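PDB 6RVB: NADH oxidase from Thermus thermophilus, which probably uses NADH, through its bound FAD, to reduce coenzyme A disulfide, as a flavin-dependent member of the pyridine nucleotide-disulfide oxidoreductase family. Local coordinates for residues 117-122 and 237-242. Sequence-based numbering, arbitrary orientation.
Sequences PSLPPI and VLLATG. With NAD (nicotinamide-adenine-dinucleotide), chain F.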
loop_
_atom_site.group_PDB
_atom_site.type_symbol
_atom_site.label_atom_id
_atom_site.label_comp_id
_atom_site.label_asym_id
_atom_site.label_seq_id
_atom_site.Cartn_x
_atom_site.Cartn_y
_atom_site.Cartn_z
ATOM N N PRO A 117 -24.437 15.737 -13.118
ATOM C CA PRO A 117 -23.432 16.794 -13.300
ATOM C C PRO A 117 -24.048 18.157 -13.120
ATOM O O PRO A 117 -25.177 18.365 -13.566
ATOM C CB PRO A 117 -23.024 16.633 -14.741
ATOM C CG PRO A 117 -23.936 15.614 -15.332
ATOM C CD PRO A 117 -24.461 14.804 -14.241
ATOM N N SER A 118 -23.308 19.013 -12.435
ATOM C CA SER A 118 -23.675 20.361 -12.101
ATOM C C SER A 118 -23.040 21.315 -13.098
ATOM O O SER A 118 -21.851 21.679 -12.946
ATOM C CB SER A 118 -23.089 20.696 -10.760
ATOM O OG SER A 118 -23.911 21.609 -10.080
ATOM N N LEU A 119 -23.831 21.785 -14.071
ATOM C CA LEU A 119 -23.352 22.676 -15.132
ATOM C C LEU A 119 -23.244 24.127 -14.756
ATOM O O LEU A 119 -24.129 24.684 -14.113
ATOM C CB LEU A 119 -24.302 22.587 -16.304
ATOM C CG LEU A 119 -24.465 21.138 -16.630
ATOM C CD1 LEU A 119 -25.193 21.031 -17.937
ATOM C CD2 LEU A 119 -23.029 20.363 -16.586
ATOM N N PRO A 120 -22.206 24.800 -15.248
ATOM C CA PRO A 120 -22.150 26.228 -14.885
ATOM C C PRO A 120 -22.994 27.022 -15.850
ATOM O O PRO A 120 -23.331 26.572 -16.956
ATOM C CB PRO A 120 -20.707 26.559 -15.136
ATOM C CG PRO A 120 -20.420 25.744 -16.427
ATOM C CD PRO A 120 -21.327 24.490 -16.395
ATOM N N PRO A 121 -23.325 28.222 -15.453
ATOM C CA PRO A 121 -24.255 29.030 -16.253
ATOM C C PRO A 121 -23.484 29.781 -17.304
ATOM O O PRO A 121 -23.073 30.897 -17.041
ATOM C CB PRO A 121 -24.754 30.020 -15.239
ATOM C CG PRO A 121 -23.481 30.178 -14.348
ATOM C CD PRO A 121 -22.765 28.930 -14.298
ATOM N N ILE A 122 -23.321 29.153 -18.457
ATOM C CA ILE A 122 -22.594 29.706 -19.552
ATOM C C ILE A 122 -23.412 29.595 -20.804
ATOM O O ILE A 122 -23.740 28.521 -21.252
ATOM C CB ILE A 122 -21.353 28.953 -19.762
ATOM C CG1 ILE A 122 -20.448 29.070 -18.539
ATOM C CG2 ILE A 122 -20.681 29.438 -20.951
ATOM C CD1 ILE A 122 -19.102 28.402 -18.724
ATOM N N VAL A 237 -15.962 20.034 -26.390
ATOM C CA VAL A 237 -15.804 20.474 -25.034
ATOM C C VAL A 237 -16.542 19.547 -24.065
ATOM O O VAL A 237 -17.723 19.250 -24.295
ATOM C CB VAL A 237 -16.107 22.021 -24.814
ATOM C CG1 VAL A 237 -16.262 22.748 -26.094
ATOM C CG2 VAL A 237 -17.227 22.306 -23.883
ATOM N N LEU A 238 -15.788 19.093 -23.026
ATOM C CA LEU A 238 -16.243 18.329 -21.849
ATOM C C LEU A 238 -16.435 19.233 -20.621
ATOM O O LEU A 238 -15.507 19.947 -20.223
ATOM C CB LEU A 238 -15.214 17.277 -21.457
ATOM C CG LEU A 238 -15.582 16.311 -20.304
ATOM C CD1 LEU A 238 -16.646 15.390 -20.624
ATOM C CD2 LEU A 238 -14.477 15.420 -19.963
ATOM N N LEU A 239 -17.617 19.201 -20.004
ATOM C CA LEU A 239 -17.939 20.015 -18.827
ATOM C C LEU A 239 -17.683 19.133 -17.633
ATOM O O LEU A 239 -18.425 18.232 -17.327
ATOM C CB LEU A 239 -19.428 20.424 -18.868
ATOM C CG LEU A 239 -19.753 21.416 -19.983
ATOM C CD1 LEU A 239 -21.134 21.828 -19.883
ATOM C CD2 LEU A 239 -18.846 22.624 -20.025
ATOM N N ALA A 240 -16.608 19.356 -16.947
ATOM C CA ALA A 240 -16.244 18.484 -15.845
ATOM C C ALA A 240 -16.153 19.250 -14.563
ATOM O O ALA A 240 -15.094 19.378 -14.041
ATOM C CB ALA A 240 -14.955 17.904 -16.120
ATOM N N THR A 241 -17.276 19.738 -14.084
ATOM C CA THR A 241 -17.357 20.868 -13.199
ATOM C C THR A 241 -18.105 20.472 -11.935
ATOM O O THR A 241 -18.618 21.345 -11.202
ATOM C CB THR A 241 -18.174 22.084 -13.850
ATOM O OG1 THR A 241 -19.299 21.544 -14.548
ATOM C CG2 THR A 241 -17.370 22.886 -14.821
ATOM N N GLY A 242 -18.218 19.179 -11.693
ATOM C CA GLY A 242 -18.851 18.775 -10.465
ATOM C C GLY A 242 -20.230 18.167 -10.556
ATOM O O GLY A 242 -20.911 18.262 -11.538
HETATM P PA NAD F . -14.918 18.235 -8.957
HETATM O O1A NAD F . -13.981 17.202 -8.379
HETATM O O2A NAD F . -15.796 18.978 -8.092
HETATM O O5B NAD F . -14.090 19.344 -9.812
HETATM C C5B NAD F . -13.202 20.433 -9.378
HETATM C C4B NAD F . -13.621 21.834 -9.940
HETATM O O4B NAD F . -13.013 23.151 -10.047
HETATM C C3B NAD F . -13.781 21.462 -11.329
HETATM O O3B NAD F . -14.821 20.581 -11.203
HETATM C C2B NAD F . -14.235 22.783 -11.865
HETATM O O2B NAD F . -15.568 23.142 -12.202
HETATM C C1B NAD F . -14.084 23.746 -10.789
HETATM N N9A NAD F . -14.161 24.585 -12.051
HETATM C C8A NAD F . -13.210 24.823 -13.082
HETATM N N7A NAD F . -13.636 25.632 -14.118
HETATM C C5A NAD F . -14.887 25.891 -13.770
HETATM C C6A NAD F . -15.718 26.654 -14.469
HETATM N N6A NAD F . -15.172 27.117 -15.527
HETATM N N1A NAD F . -17.002 26.836 -14.043
HETATM C C2A NAD F . -17.335 26.164 -12.854
HETATM N N3A NAD F . -16.480 25.334 -12.121
HETATM C C4A NAD F . -15.262 25.233 -12.570
HETATM O O3 NAD F . -15.898 17.451 -9.886
HETATM P PN NAD F . -15.695 16.185 -10.873
HETATM O O1N NAD F . -16.883 16.411 -11.836
HETATM O O2N NAD F . -14.346 16.040 -11.421
HETATM O O5D NAD F . -15.805 15.007 -9.813
HETATM C C5D NAD F . -16.635 13.898 -10.063
HETATM C C4D NAD F . -16.923 12.969 -8.873
HETATM O O4D NAD F . -17.223 11.598 -9.241
HETATM C C3D NAD F . -15.705 12.992 -7.985
HETATM O O3D NAD F . -15.663 14.044 -6.997
HETATM C C2D NAD F . -15.871 11.627 -7.390
HETATM O O2D NAD F . -16.910 11.674 -6.478
HETATM C C1D NAD F . -16.373 10.770 -8.520
HETATM N N1N NAD F . -15.093 10.467 -9.205
HETATM C C2N NAD F . -14.081 9.847 -8.480
HETATM C C3N NAD F . -12.813 9.529 -9.021
HETATM C C7N NAD F . -11.723 8.837 -8.198
HETATM O O7N NAD F . -11.749 8.767 -6.790
HETATM N N7N NAD F . -10.683 8.291 -8.837
HETATM C C4N NAD F . -12.573 9.856 -10.366
HETATM C C5N NAD F . -13.565 10.493 -11.094
HETATM C C6N NAD F . -14.807 10.798 -10.502
#
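Ser118 N donates to Gly242 O over 2.7 Å in a nearly straight bond (176° at the hydrogen), where the paths of 117-120 and 239-242 run 109° apart. Pro117 CA adds a CA-H...O contact to the same Gly242 O at 3.4 Å, so two neighbouring residues converge on one oxygen. The second bond comes from a side chain: Thr241 OG1 donates to Ser118 O at 3.0 Å, from above the carbonyl plane and not along a lone pair. A chi1 of 40° sets OG1 between the backbone N and carbonyl carbon, facing the loop, and leaves CG2 against the adenosine ribose of the NAD. Replacing Thr241 by valine would probably leave Ser118 O without this donor and the loop less firmly tied. Alongside, the exposed Leu119 and the buried Leu239 cross at about a right angle, Leu119 CD2 to Leu239 CD1 at 4.1 Å, while Val130 and Phe216 also touch Leu239. Pro120 CB lies 3.9 Å from NAD N1A, at the adenine. Beyond the end of strand 236-239 in the Rossmann-type NAD-binding sheet, Ala240 O accepts a bond from NAD O3B, and Gly242 N reaches O1N weakly. Gly242 thus turns its carbonyl to the loop and its amide, through that weak bond, to the pyrophosphate, consistent with the loop and the dinucleotide both being positioned against the same backbone.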